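Local coordinates for protein carbohydrate oxidase (Microdochium nivale, PDB 3RJA) that oxidises the C1 hydroxyl of mono-, oligo- and polysaccharides to the corresponding lactones, using bound FAD and reducing molecular oxygen to hydrogen peroxide, at residues V370-K382 / K440-K452. Sequence-based numbering, arbitrary orientation. Where two conformers were deposited one is given.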
loop_
_atom_site.group_PDB
_atom_site.type_symbol
_atom_site.label_atom_id
_atom_site.label_comp_id
_atom_site.label_asym_id
_atom_site.label_seq_id
_atom_site.Cartn_x
_atom_site.Cartn_y
_atom_site.Cartn_z
ATOM N N VAL A 370 16.220 -3.873 6.217
ATOM C CA VAL A 370 16.496 -2.475 5.946
ATOM C C VAL A 370 16.183 -1.711 7.234
ATOM O O VAL A 370 15.200 -2.016 7.919
ATOM C CB VAL A 370 15.671 -1.962 4.750
ATOM C CG1 VAL A 370 15.962 -0.486 4.449
ATOM C CG2 VAL A 370 15.942 -2.821 3.496
ATOM N N THR A 371 17.019 -0.747 7.613
ATOM C CA THR A 371 16.685 0.041 8.816
ATOM C C THR A 371 15.859 1.280 8.464
ATOM O O THR A 371 15.790 1.683 7.310
ATOM C CB THR A 371 17.936 0.542 9.528
ATOM O OG1 THR A 371 18.552 1.547 8.715
ATOM C CG2 THR A 371 18.953 -0.617 9.792
ATOM N N ASN A 372 15.291 1.918 9.472
ATOM C CA ASN A 372 14.600 3.181 9.256
ATOM C C ASN A 372 15.432 4.311 8.640
ATOM O O ASN A 372 14.870 5.178 7.978
ATOM C CB ASN A 372 13.979 3.659 10.563
ATOM C CG ASN A 372 12.643 2.994 10.844
ATOM O OD1 ASN A 372 11.972 2.485 9.918
ATOM N ND2 ASN A 372 12.233 3.002 12.123
ATOM N N ALA A 373 16.745 4.318 8.881
ATOM C CA ALA A 373 17.627 5.367 8.361
ATOM C C ALA A 373 17.857 5.212 6.869
ATOM O O ALA A 373 18.201 6.177 6.204
ATOM C CB ALA A 373 19.029 5.347 9.109
ATOM N N GLU A 374 17.690 3.994 6.354
ATOM C CA GLU A 374 18.115 3.663 4.989
ATOM C C GLU A 374 17.186 4.064 3.822
ATOM O O GLU A 374 17.646 4.197 2.694
ATOM C CB GLU A 374 18.501 2.177 4.887
ATOM C CG GLU A 374 19.725 1.831 5.756
ATOM C CD GLU A 374 20.200 0.410 5.531
ATOM O OE1 GLU A 374 19.426 -0.542 5.739
ATOM O OE2 GLU A 374 21.357 0.243 5.117
ATOM N N THR A 375 15.892 4.228 4.107
ATOM C CA THR A 375 14.908 4.705 3.133
ATOM C C THR A 375 13.906 5.541 3.923
ATOM O O THR A 375 13.920 5.533 5.167
ATOM C CB THR A 375 14.144 3.536 2.405
ATOM O OG1 THR A 375 13.194 2.932 3.292
ATOM C CG2 THR A 375 15.089 2.462 1.881
ATOM N N ALA A 376 13.057 6.281 3.222
ATOM C CA ALA A 376 12.004 7.070 3.872
ATOM C C ALA A 376 11.051 6.211 4.715
ATOM O O ALA A 376 10.480 6.704 5.690
ATOM C CB ALA A 376 11.190 7.840 2.805
ATOM N N TYR A 377 10.857 4.944 4.312
ATOM C CA TYR A 377 9.918 4.034 4.998
ATOM C C TYR A 377 10.271 3.967 6.503
ATOM O O TYR A 377 11.408 3.611 6.843
ATOM C CB TYR A 377 9.948 2.649 4.355
ATOM C CG TYR A 377 8.844 1.718 4.839
ATOM C CD1 TYR A 377 7.560 1.783 4.290
ATOM C CD2 TYR A 377 9.088 0.783 5.866
ATOM C CE1 TYR A 377 6.543 0.925 4.725
ATOM C CE2 TYR A 377 8.090 -0.071 6.314
ATOM C CZ TYR A 377 6.813 -0.001 5.743
ATOM O OH TYR A 377 5.809 -0.849 6.179
ATOM N N PRO A 378 9.318 4.338 7.394
ATOM C CA PRO A 378 9.634 4.524 8.833
ATOM C C PRO A 378 9.182 3.408 9.752
ATOM O O PRO A 378 9.231 3.577 10.982
ATOM C CB PRO A 378 8.775 5.739 9.207
ATOM C CG PRO A 378 7.526 5.583 8.286
ATOM C CD PRO A 378 7.939 4.766 7.086
ATOM N N HIS A 379 8.715 2.299 9.192
ATOM C CA HIS A 379 8.091 1.273 10.031
ATOM C C HIS A 379 8.978 0.039 10.233
ATOM O O HIS A 379 8.474 -1.039 10.571
ATOM C CB HIS A 379 6.753 0.832 9.431
ATOM C CG HIS A 379 5.828 1.956 9.113
ATOM N ND1 HIS A 379 5.304 2.790 10.081
ATOM C CD2 HIS A 379 5.306 2.367 7.932
ATOM C CE1 HIS A 379 4.499 3.673 9.510
ATOM N NE2 HIS A 379 4.477 3.433 8.204
ATOM N N ARG A 380 10.284 0.178 9.989
ATOM C CA ARG A 380 11.178 -1.012 10.028
ATOM C C ARG A 380 11.292 -1.631 11.434
ATOM O O ARG A 380 11.745 -2.772 11.578
ATOM C CB ARG A 380 12.586 -0.663 9.498
ATOM C CG ARG A 380 12.613 -0.073 8.077
ATOM C CD ARG A 380 12.148 -1.045 6.950
ATOM N NE ARG A 380 12.305 -0.386 5.657
ATOM C CZ ARG A 380 12.242 -0.960 4.445
ATOM N NH1 ARG A 380 12.072 -2.283 4.291
ATOM N NH2 ARG A 380 12.374 -0.184 3.361
ATOM N N ASP A 381 10.923 -0.851 12.465
ATOM C CA ASP A 381 11.029 -1.293 13.856
ATOM C C ASP A 381 9.662 -1.717 14.361
ATOM O O ASP A 381 9.416 -1.738 15.572
ATOM C CB ASP A 381 11.600 -0.168 14.748
ATOM C CG ASP A 381 10.787 1.127 14.663
ATOM O OD1 ASP A 381 9.918 1.274 13.748
ATOM O OD2 ASP A 381 11.000 2.019 15.518
ATOM N N LYS A 382 8.749 -1.983 13.429
ATOM C CA LYS A 382 7.369 -2.405 13.779
ATOM C C LYS A 382 7.124 -3.840 13.368
ATOM O O LYS A 382 7.324 -4.202 12.204
ATOM C CB LYS A 382 6.300 -1.507 13.134
ATOM C CG LYS A 382 6.532 0.023 13.299
ATOM C CD LYS A 382 6.688 0.436 14.798
ATOM C CE LYS A 382 6.457 1.931 15.043
ATOM N NZ LYS A 382 7.539 2.765 14.467
ATOM N N LYS A 440 2.975 13.158 11.070
ATOM C CA LYS A 440 3.697 12.698 12.252
ATOM C C LYS A 440 3.552 11.181 12.425
ATOM O O LYS A 440 4.517 10.517 12.716
ATOM C CB LYS A 440 3.232 13.429 13.521
ATOM C CG LYS A 440 4.233 13.362 14.697
ATOM C CD LYS A 440 3.564 13.767 16.032
ATOM C CE LYS A 440 2.673 12.627 16.555
ATOM N NZ LYS A 440 1.277 13.059 16.882
ATOM N N VAL A 441 2.348 10.633 12.254
ATOM C CA VAL A 441 2.179 9.191 12.469
ATOM C C VAL A 441 2.585 8.372 11.246
ATOM O O VAL A 441 3.018 7.219 11.399
ATOM C CB VAL A 441 0.745 8.807 12.972
ATOM C CG1 VAL A 441 0.473 9.429 14.334
ATOM C CG2 VAL A 441 -0.365 9.215 11.946
ATOM N N TYR A 442 2.461 8.950 10.037
ATOM C CA TYR A 442 2.826 8.213 8.818
ATOM C C TYR A 442 4.344 8.060 8.644
ATOM O O TYR A 442 4.806 7.107 7.990
ATOM C CB TYR A 442 2.276 8.882 7.538
ATOM C CG TYR A 442 0.766 8.813 7.257
ATOM C CD1 TYR A 442 -0.037 7.752 7.671
ATOM C CD2 TYR A 442 0.171 9.828 6.507
ATOM C CE1 TYR A 442 -1.432 7.735 7.361
ATOM C CE2 TYR A 442 -1.172 9.844 6.230
ATOM C CZ TYR A 442 -1.970 8.803 6.633
ATOM O OH TYR A 442 -3.278 8.883 6.254
ATOM N N TYR A 443 5.122 9.010 9.186
ATOM C CA TYR A 443 6.544 9.055 8.883
ATOM C C TYR A 443 7.515 8.966 10.078
ATOM O O TYR A 443 8.697 8.912 9.858
ATOM C CB TYR A 443 6.868 10.263 8.000
ATOM C CG TYR A 443 6.157 10.234 6.663
ATOM C CD1 TYR A 443 6.377 9.185 5.749
ATOM C CD2 TYR A 443 5.231 11.230 6.323
ATOM C CE1 TYR A 443 5.689 9.146 4.508
ATOM C CE2 TYR A 443 4.547 11.185 5.104
ATOM C CZ TYR A 443 4.786 10.149 4.210
ATOM O OH TYR A 443 4.131 10.141 3.008
ATOM N N GLY A 444 7.007 8.949 11.313
ATOM C CA GLY A 444 7.813 8.576 12.492
ATOM C C GLY A 444 9.135 9.319 12.577
ATOM O O GLY A 444 9.170 10.557 12.443
ATOM N N GLU A 445 10.222 8.568 12.741
ATOM C CA GLU A 445 11.557 9.172 12.951
ATOM C C GLU A 445 12.120 9.840 11.684
ATOM O O GLU A 445 13.123 10.544 11.747
ATOM C CB GLU A 445 12.556 8.141 13.529
ATOM C CG GLU A 445 12.871 6.938 12.603
ATOM C CD GLU A 445 13.932 5.984 13.161
ATOM O OE1 GLU A 445 13.580 4.944 13.762
ATOM O OE2 GLU A 445 15.131 6.252 12.969
ATOM N N ASN A 446 11.471 9.622 10.532
ATOM C CA ASN A 446 11.975 10.164 9.264
ATOM C C ASN A 446 11.327 11.482 8.827
ATOM O O ASN A 446 11.728 12.077 7.822
ATOM C CB ASN A 446 11.833 9.117 8.158
ATOM C CG ASN A 446 12.844 7.989 8.291
ATOM O OD1 ASN A 446 13.935 8.183 8.849
ATOM N ND2 ASN A 446 12.500 6.804 7.766
ATOM N N LEU A 447 10.310 11.925 9.553
ATOM C CA LEU A 447 9.578 13.141 9.186
ATOM C C LEU A 447 10.452 14.403 9.054
ATOM O O LEU A 447 10.319 15.149 8.075
ATOM C CB LEU A 447 8.425 13.404 10.159
ATOM C CG LEU A 447 7.605 14.677 9.871
ATOM C CD1 LEU A 447 6.983 14.669 8.473
ATOM C CD2 LEU A 447 6.532 14.912 10.902
ATOM N N ALA A 448 11.320 14.651 10.036
ATOM C CA ALA A 448 12.156 15.864 10.001
ATOM C C ALA A 448 13.045 15.899 8.752
ATOM O O ALA A 448 13.142 16.924 8.096
ATOM C CB ALA A 448 13.015 16.009 11.299
ATOM N N ARG A 449 13.691 14.792 8.426
ATOM C CA ARG A 449 14.456 14.711 7.180
ATOM C C ARG A 449 13.568 14.912 5.923
ATOM O O ARG A 449 13.972 15.605 4.966
ATOM C CB ARG A 449 15.212 13.382 7.104
ATOM C CG ARG A 449 16.139 13.263 5.916
ATOM C CD ARG A 449 17.027 12.020 5.974
ATOM N NE ARG A 449 17.614 11.770 4.646
ATOM C CZ ARG A 449 18.507 10.825 4.361
ATOM N NH1 ARG A 449 18.946 10.015 5.312
ATOM N NH2 ARG A 449 18.973 10.703 3.119
ATOM N N LEU A 450 12.356 14.352 5.955
ATOM C CA LEU A 450 11.414 14.468 4.833
ATOM C C LEU A 450 10.975 15.922 4.615
ATOM O O LEU A 450 10.822 16.361 3.469
ATOM C CB LEU A 450 10.196 13.547 5.053
ATOM C CG LEU A 450 10.503 12.047 4.823
ATOM C CD1 LEU A 450 9.345 11.182 5.276
ATOM C CD2 LEU A 450 10.830 11.744 3.352
ATOM N N GLN A 451 10.797 16.663 5.721
ATOM C CA GLN A 451 10.408 18.095 5.684
ATOM C C GLN A 451 11.481 18.982 5.035
ATOM O O GLN A 451 11.162 19.900 4.253
ATOM C CB GLN A 451 10.077 18.622 7.095
ATOM C CG GLN A 451 8.779 18.073 7.672
ATOM C CD GLN A 451 8.497 18.518 9.107
ATOM O OE1 GLN A 451 7.342 18.539 9.542
ATOM N NE2 GLN A 451 9.539 18.826 9.848
ATOM N N LYS A 452 12.743 18.696 5.349
ATOM C CA LYS A 452 13.876 19.353 4.701
ATOM C C LYS A 452 13.906 19.014 3.197
ATOM O O LYS A 452 14.010 19.902 2.337
ATOM C CB LYS A 452 15.190 18.936 5.383
ATOM C CG LYS A 452 15.266 19.311 6.878
ATOM C CD LYS A 452 16.717 19.499 7.355
ATOM C CE LYS A 452 16.804 19.577 8.869
ATOM N NZ LYS A 452 18.231 19.646 9.349
HETATM O O HOH W 1 9.726 5.746 12.775
HETATM O O HOH W 2 3.621 5.292 6.253
HETATM O O HOH W 3 10.923 4.526 14.932
#
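Asn446 binds the 370-382 loop through its amide nitrogen, a worked example of how one asparagine can pin a loop by its backbone carbonyls. Its ND2 donates to Asn372 O at 2.9 Å, with that oxygen in the amide plane, and to Ala376 O, also at 2.9 Å. The second bond approaches from above the carbonyl plane of Ala376, 70° out of it. CG lies beside the backbone N (chi1 -73°), which turns the amide toward the loop. With an alanine here the carbonyls of Asn372 and Ala376 would lose this shared donor, and the 372-376 part of the loop would probably be held less firmly.

A hydrogen bond in the other direction comes from Asn372, whose ND2 donates to Glu445 OE1 (2.9 Å), reaching it from above a carboxylate plane turned 72° from the amide. The same ND2 makes a weak bond to Asp381 OD1, while Asn372 OD1 accepts from Arg380 N. One water joins Asp381 OD2 to Glu445 OE1, two carboxylate oxygens 4.3 Å apart; others link Pro378 O to Glu445 N and His379 NE2 to Tyr442 O.

Pro378 packs its ring on the carbonyls at the end of helix 435-443, its CB 3.2 Å from Tyr443 O. The apolar part of the contact is slight: Ala376 CB meets Leu450 CD2, a side chain that also touches Trp185 of helix 181-190.

The contact thus ties the loop leading into strand 384-392 to the break between two helices of the berberine-like region. With carboxylates so close, the bridging water and Lys382, salt-bridged to Asp381, probably ease their mutual repulsion.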